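Local atomic coordinates of sugar fermentation stimulation protein homolog (Pyrococcus furiosus, PDB entry 4DA2), a protein that probably binds DNA and joins an OB-fold domain to a nuclease-like PD-(D/E)xK domain that holds calcium. Residues R82-A87 and T132-L137; E45-G50 and L68-H73. The protein carries 1 engineered substitution. All blocks are in the same frame, centred on the assembly; numbering follows the deposited sequence.

Contact 1 of 2, residues R82-A87 and T132-L137. With CA (calcium ion), chain C.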
loop_
_atom_site.group_PDB
_atom_site.type_symbol
_atom_site.label_atom_id
_atom_site.label_comp_id
_atom_site.label_asym_id
_atom_site.label_seq_id
_atom_site.Cartn_x
_atom_site.Cartn_y
_atom_site.Cartn_z
ATOM N N ARG A 82 -0.288 5.245 4.506
ATOM C CA ARG A 82 0.117 6.625 4.281
ATOM C C ARG A 82 1.533 6.724 3.713
ATOM O O ARG A 82 1.754 7.484 2.747
ATOM C CB ARG A 82 0.009 7.481 5.542
ATOM C CG ARG A 82 -1.382 7.788 6.000
ATOM C CD ARG A 82 -1.313 8.535 7.322
ATOM N NE ARG A 82 -2.621 8.963 7.806
ATOM C CZ ARG A 82 -2.883 9.291 9.069
ATOM N NH1 ARG A 82 -1.927 9.223 9.990
ATOM N NH2 ARG A 82 -4.107 9.679 9.413
ATOM N N LEU A 83 2.470 5.953 4.274
ATOM C CA LEU A 83 3.827 5.917 3.798
ATOM C C LEU A 83 3.849 5.318 2.388
ATOM O O LEU A 83 4.532 5.836 1.508
ATOM C CB LEU A 83 4.730 5.101 4.743
ATOM C CG LEU A 83 6.217 5.054 4.401
ATOM C CD1 LEU A 83 6.813 6.417 4.011
ATOM C CD2 LEU A 83 7.036 4.431 5.564
ATOM N N GLN A 84 3.145 4.204 2.202
ATOM C CA GLN A 84 3.015 3.596 0.848
ATOM C C GLN A 84 2.545 4.653 -0.152
ATOM O O GLN A 84 3.120 4.786 -1.242
ATOM C CB GLN A 84 2.035 2.426 0.875
ATOM C CG GLN A 84 2.559 1.176 1.562
ATOM C CD GLN A 84 1.496 0.068 1.542
ATOM O OE1 GLN A 84 0.518 0.166 0.799
ATOM N NE2 GLN A 84 1.699 -0.981 2.307
ATOM N N GLY A 85 1.514 5.410 0.217
ATOM C CA GLY A 85 1.004 6.482 -0.625
ATOM C C GLY A 85 2.053 7.555 -0.904
ATOM O O GLY A 85 2.164 8.032 -2.024
ATOM N N LYS A 86 2.851 7.913 0.101
ATOM C CA LYS A 86 3.902 8.941 -0.076
ATOM C C LYS A 86 4.955 8.417 -1.064
ATOM O O LYS A 86 5.452 9.179 -1.908
ATOM C CB LYS A 86 4.572 9.302 1.254
ATOM C CG LYS A 86 3.708 10.148 2.189
ATOM C CD LYS A 86 4.587 10.790 3.259
ATOM C CE LYS A 86 3.801 11.746 4.155
ATOM N NZ LYS A 86 3.279 11.050 5.355
ATOM N N ALA A 87 5.255 7.118 -0.962
ATOM C CA ALA A 87 6.195 6.428 -1.872
ATOM C C ALA A 87 5.641 6.469 -3.307
ATOM O O ALA A 87 6.350 6.834 -4.255
ATOM C CB ALA A 87 6.409 5.005 -1.437
ATOM N N THR A 132 -4.660 3.116 -5.134
ATOM C CA THR A 132 -3.513 2.310 -4.717
ATOM C C THR A 132 -3.927 1.412 -3.563
ATOM O O THR A 132 -4.709 1.835 -2.689
ATOM C CB THR A 132 -2.269 3.162 -4.371
ATOM O OG1 THR A 132 -2.577 4.023 -3.267
ATOM C CG2 THR A 132 -1.864 4.015 -5.565
ATOM N N LYS A 133 -3.491 0.154 -3.592
ATOM C CA LYS A 133 -3.800 -0.782 -2.483
ATOM C C LYS A 133 -2.559 -1.430 -1.877
ATOM O O LYS A 133 -1.614 -1.721 -2.585
ATOM C CB LYS A 133 -4.741 -1.884 -2.963
ATOM C CG LYS A 133 -6.071 -1.343 -3.500
ATOM C CD LYS A 133 -7.192 -1.621 -2.558
ATOM C CE LYS A 133 -8.482 -0.931 -2.975
ATOM N NZ LYS A 133 -8.673 0.245 -2.069
ATOM N N SER A 134 -2.585 -1.644 -0.558
ATOM C CA SER A 134 -1.499 -2.345 0.119
ATOM C C SER A 134 -1.502 -3.824 -0.250
ATOM O O SER A 134 -2.543 -4.493 -0.159
ATOM C CB SER A 134 -1.653 -2.214 1.624
ATOM O OG SER A 134 -0.605 -2.918 2.303
ATOM N N ALA A 135 -0.335 -4.333 -0.639
ATOM C CA ALA A 135 -0.176 -5.770 -0.903
ATOM C C ALA A 135 1.014 -6.337 -0.162
ATOM O O ALA A 135 2.107 -6.491 -0.720
ATOM C CB ALA A 135 -0.054 -6.038 -2.416
ATOM N N VAL A 136 0.822 -6.614 1.118
ATOM C CA VAL A 136 1.950 -7.031 1.960
ATOM C C VAL A 136 1.754 -8.441 2.541
ATOM O O VAL A 136 2.423 -8.827 3.528
ATOM C CB VAL A 136 2.334 -5.965 3.039
ATOM C CG1 VAL A 136 2.883 -4.685 2.343
ATOM C CG2 VAL A 136 1.147 -5.625 3.954
ATOM N N LEU A 137 0.847 -9.198 1.932
ATOM C CA LEU A 137 0.674 -10.610 2.265
ATOM C C LEU A 137 1.541 -11.436 1.319
ATOM O O LEU A 137 1.447 -11.290 0.100
ATOM C CB LEU A 137 -0.800 -11.012 2.152
ATOM C CG LEU A 137 -1.135 -12.485 2.449
ATOM C CD1 LEU A 137 -0.925 -12.849 3.924
ATOM C CD2 LEU A 137 -2.529 -12.862 1.985
HETATM CA CA CA C . -5.984 3.335 -1.382
HETATM O O HOH W 1 -6.922 1.360 -0.350
HETATM O O HOH W 2 -7.722 4.172 0.373
HETATM O O HOH W 3 -4.125 4.635 -0.422
#
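Q84 reaches from helix 81-93 to S134 of strand 127-139, near the centre of the chain. Its CG stands anti to the carbonyl carbon (chi1 -73°) and the chain beyond is extended, which carries the amide across to the strand. NE2 of Q84 donates to S134 OG at 3.0 Å, with an N-H...O angle of 166°. The hydroxyl lies almost in the amide plane, 5° out of it. NE2 also donates to the backbone oxygen of I78, so two acceptors fix the rotation of the amide. Q84 OE1 rests against S134 CB at 3.3 Å. On the nitrogen side, V136 CG1 approaches Q84 NE2 at 3.9 Å. With an alanine here, S134 OG and the I78 carbonyl would probably lose their shared donor, and a gap would open beside V136. Two residues before S134, T132 O binds calcium at 2.4 Å, with D118 and E131 also in the metal shell. The CB of K133 points away from the helix. K133 NZ donates to E131 OE2 and, at 2.7 Å, to the oxygen of calcium-bound water 1. D118 with E131-T132-K133 fits the metal-site signature of PD-(D/E)xK nucleases.

Contact 2 of 2, residues E45-G50 and L68-H73; sequences EFMIPG and LGFEDH
F46 lies against F70 in the N-terminal OB domain. F46 belongs to the loop between strands 31-36 and 52-57, and F70 to strand 65-72. The two rings are nearly parallel, with planes at 18°, but they are slid apart. Their centroids are 5.4 Å from each other, so the rings barely overlap. What sits over the F70 ring is the CB of F46 rather than the F46 ring. This CB is 3.8 Å from the F70 ring centroid and 17° off the ring normal, a CH-pi contact over the face. It is shifted toward the rim and lies nearest CD2. The slide also brings F46 CD1 to F70 CB, at 3.5 Å.

F46 CG is anti to the carbonyl carbon, and this turn lets the far end of the ring reach D72. OD2 of D72 lies near the ring plane at the edge, 4.4 Å from F46 CZ. That carboxylate oxygen has a stronger partner, a salt bridge to R138. L178 also packs on F46 and D72.

M47 sets out away from the strand. A bend at chi2 (-85°) then turns the thioether back, and M47 crosses F70 at about a right angle. M47 CE comes within 4.1 Å of F70 CE2. M47 SD approaches obliquely, 5.3 Å from the F70 ring centroid, as a Met-aromatic contact. F15 and R18 of strand 11-18 touch M47 as well.

M47 is the centre of an inverse gamma turn, in which I48 N makes a weak bond to F46 O. The same carbonyl oxygen, F46 O, lies 3.2 Å from F70 CE1.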
loop_
_atom_site.group_PDB
_atom_site.type_symbol
_atom_site.label_atom_id
_atom_site.label_comp_id
_atom_site.label_asym_id
_atom_site.label_seq_id
_atom_site.Cartn_x
_atom_site.Cartn_y
_atom_site.Cartn_z
ATOM N N GLU A 45 0.268 -12.292 9.919
ATOM C CA GLU A 45 1.641 -12.785 9.903
ATOM C C GLU A 45 2.678 -11.809 10.509
ATOM O O GLU A 45 3.769 -12.225 10.911
ATOM C CB GLU A 45 2.025 -13.321 8.523
ATOM C CG GLU A 45 1.191 -14.561 8.170
ATOM C CD GLU A 45 1.386 -15.064 6.747
ATOM O OE1 GLU A 45 2.478 -14.868 6.172
ATOM O OE2 GLU A 45 0.439 -15.675 6.211
ATOM N N PHE A 46 2.307 -10.533 10.618
ATOM C CA PHE A 46 3.199 -9.509 11.163
ATOM C C PHE A 46 2.910 -9.200 12.623
ATOM O O PHE A 46 3.852 -8.983 13.393
ATOM C CB PHE A 46 3.115 -8.184 10.380
ATOM C CG PHE A 46 3.802 -8.228 9.026
ATOM C CD1 PHE A 46 5.157 -8.563 8.928
ATOM C CD2 PHE A 46 3.084 -7.966 7.865
ATOM C CE1 PHE A 46 5.792 -8.615 7.679
ATOM C CE2 PHE A 46 3.703 -8.020 6.611
ATOM C CZ PHE A 46 5.058 -8.342 6.520
ATOM N N MET A 47 1.615 -9.127 12.968
ATOM C CA MET A 47 1.139 -8.682 14.291
ATOM C C MET A 47 1.225 -9.825 15.278
ATOM O O MET A 47 0.191 -10.319 15.739
ATOM C CB MET A 47 -0.321 -8.226 14.212
ATOM C CG MET A 47 -0.609 -7.179 13.165
ATOM S SD MET A 47 -0.262 -5.549 13.807
ATOM C CE MET A 47 -0.307 -4.536 12.321
ATOM N N ILE A 48 2.456 -10.239 15.586
ATOM C CA ILE A 48 2.724 -11.379 16.470
ATOM C C ILE A 48 3.570 -10.862 17.633
ATOM O O ILE A 48 4.599 -10.216 17.414
ATOM C CB ILE A 48 3.489 -12.528 15.714
ATOM C CG1 ILE A 48 2.669 -13.046 14.520
ATOM C CG2 ILE A 48 3.920 -13.677 16.672
ATOM C CD1 ILE A 48 1.553 -13.988 14.868
ATOM N N PRO A 49 3.131 -11.125 18.882
ATOM C CA PRO A 49 3.924 -10.674 20.037
ATOM C C PRO A 49 5.392 -11.111 19.934
ATOM O O PRO A 49 5.680 -12.294 19.649
ATOM C CB PRO A 49 3.211 -11.325 21.235
ATOM C CG PRO A 49 1.773 -11.459 20.783
ATOM C CD PRO A 49 1.858 -11.756 19.286
ATOM N N GLY A 50 6.311 -10.165 20.087
ATOM C CA GLY A 50 7.743 -10.458 20.051
ATOM C C GLY A 50 8.434 -10.062 18.750
ATOM O O GLY A 50 9.669 -9.942 18.707
ATOM N N LEU A 68 5.320 1.840 11.354
ATOM C CA LEU A 68 5.437 1.910 9.893
ATOM C C LEU A 68 5.540 0.573 9.198
ATOM O O LEU A 68 5.136 0.449 8.039
ATOM C CB LEU A 68 6.633 2.750 9.457
ATOM C CG LEU A 68 6.668 4.203 9.923
ATOM C CD1 LEU A 68 7.991 4.740 9.497
ATOM C CD2 LEU A 68 5.491 4.992 9.322
ATOM N N GLY A 69 6.140 -0.389 9.887
ATOM C CA GLY A 69 6.472 -1.668 9.322
ATOM C C GLY A 69 7.101 -2.676 10.265
ATOM O O GLY A 69 7.249 -2.432 11.464
ATOM N N PHE A 70 7.498 -3.809 9.690
ATOM C CA PHE A 70 8.069 -4.908 10.435
ATOM C C PHE A 70 9.334 -5.438 9.763
ATOM O O PHE A 70 9.515 -5.350 8.544
ATOM C CB PHE A 70 7.053 -6.049 10.555
ATOM C CG PHE A 70 5.919 -5.761 11.509
ATOM C CD1 PHE A 70 5.983 -6.229 12.818
ATOM C CD2 PHE A 70 4.792 -5.038 11.104
ATOM C CE1 PHE A 70 4.950 -5.975 13.726
ATOM C CE2 PHE A 70 3.739 -4.785 12.013
ATOM C CZ PHE A 70 3.826 -5.263 13.314
ATOM N N GLU A 71 10.194 -6.031 10.574
ATOM C CA GLU A 71 11.399 -6.648 10.059
ATOM C C GLU A 71 10.947 -7.782 9.176
ATOM O O GLU A 71 10.031 -8.538 9.527
ATOM C CB GLU A 71 12.259 -7.171 11.238
ATOM C CG GLU A 71 13.603 -7.812 10.833
ATOM C CD GLU A 71 13.493 -9.238 10.276
ATOM O OE1 GLU A 71 12.495 -9.938 10.580
ATOM O OE2 GLU A 71 14.425 -9.659 9.532
ATOM N N ASP A 72 11.590 -7.905 8.023
ATOM C CA ASP A 72 11.202 -8.935 7.071
ATOM C C ASP A 72 12.435 -9.211 6.244
ATOM O O ASP A 72 12.906 -8.338 5.505
ATOM C CB ASP A 72 10.027 -8.463 6.191
ATOM C CG ASP A 72 9.439 -9.566 5.339
ATOM O OD1 ASP A 72 9.639 -10.748 5.671
ATOM O OD2 ASP A 72 8.733 -9.259 4.354
ATOM N N HIS A 73 12.991 -10.409 6.440
ATOM C CA HIS A 73 14.162 -10.857 5.699
ATOM C C HIS A 73 15.320 -9.845 5.697
ATOM O O HIS A 73 16.017 -9.668 4.695
ATOM C CB HIS A 73 13.744 -11.313 4.291
ATOM C CG HIS A 73 12.747 -12.433 4.315
ATOM N ND1 HIS A 73 12.914 -13.558 5.099
ATOM C CD2 HIS A 73 11.559 -12.586 3.686
ATOM C CE1 HIS A 73 11.877 -14.361 4.940
ATOM N NE2 HIS A 73 11.043 -13.797 4.084
#

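Overall arrangement
The centres of the two contacts are about 16 Å apart. They come in series along the chain: contact 2 closes within the OB domain before contact 1 opens in the PD-(D/E)xK domain. They lie on different sheets: strand 127-139 is in the ten-stranded sheet, strand 65-72 in the six-stranded one. Contact 1 lies near the centre of the chain beside a calcium site; contact 2 lies farther out. They still touch one another. V136 O lies 3.4 Å from F46 CE2, L137 CD1 3.9 Å from E45 OE2, and L83 CD2 packs on L68 CD1 at 4.1 Å. L178 touches both V136 and F46. The OB domain thus packs against helix and strand of the metal-binding domain.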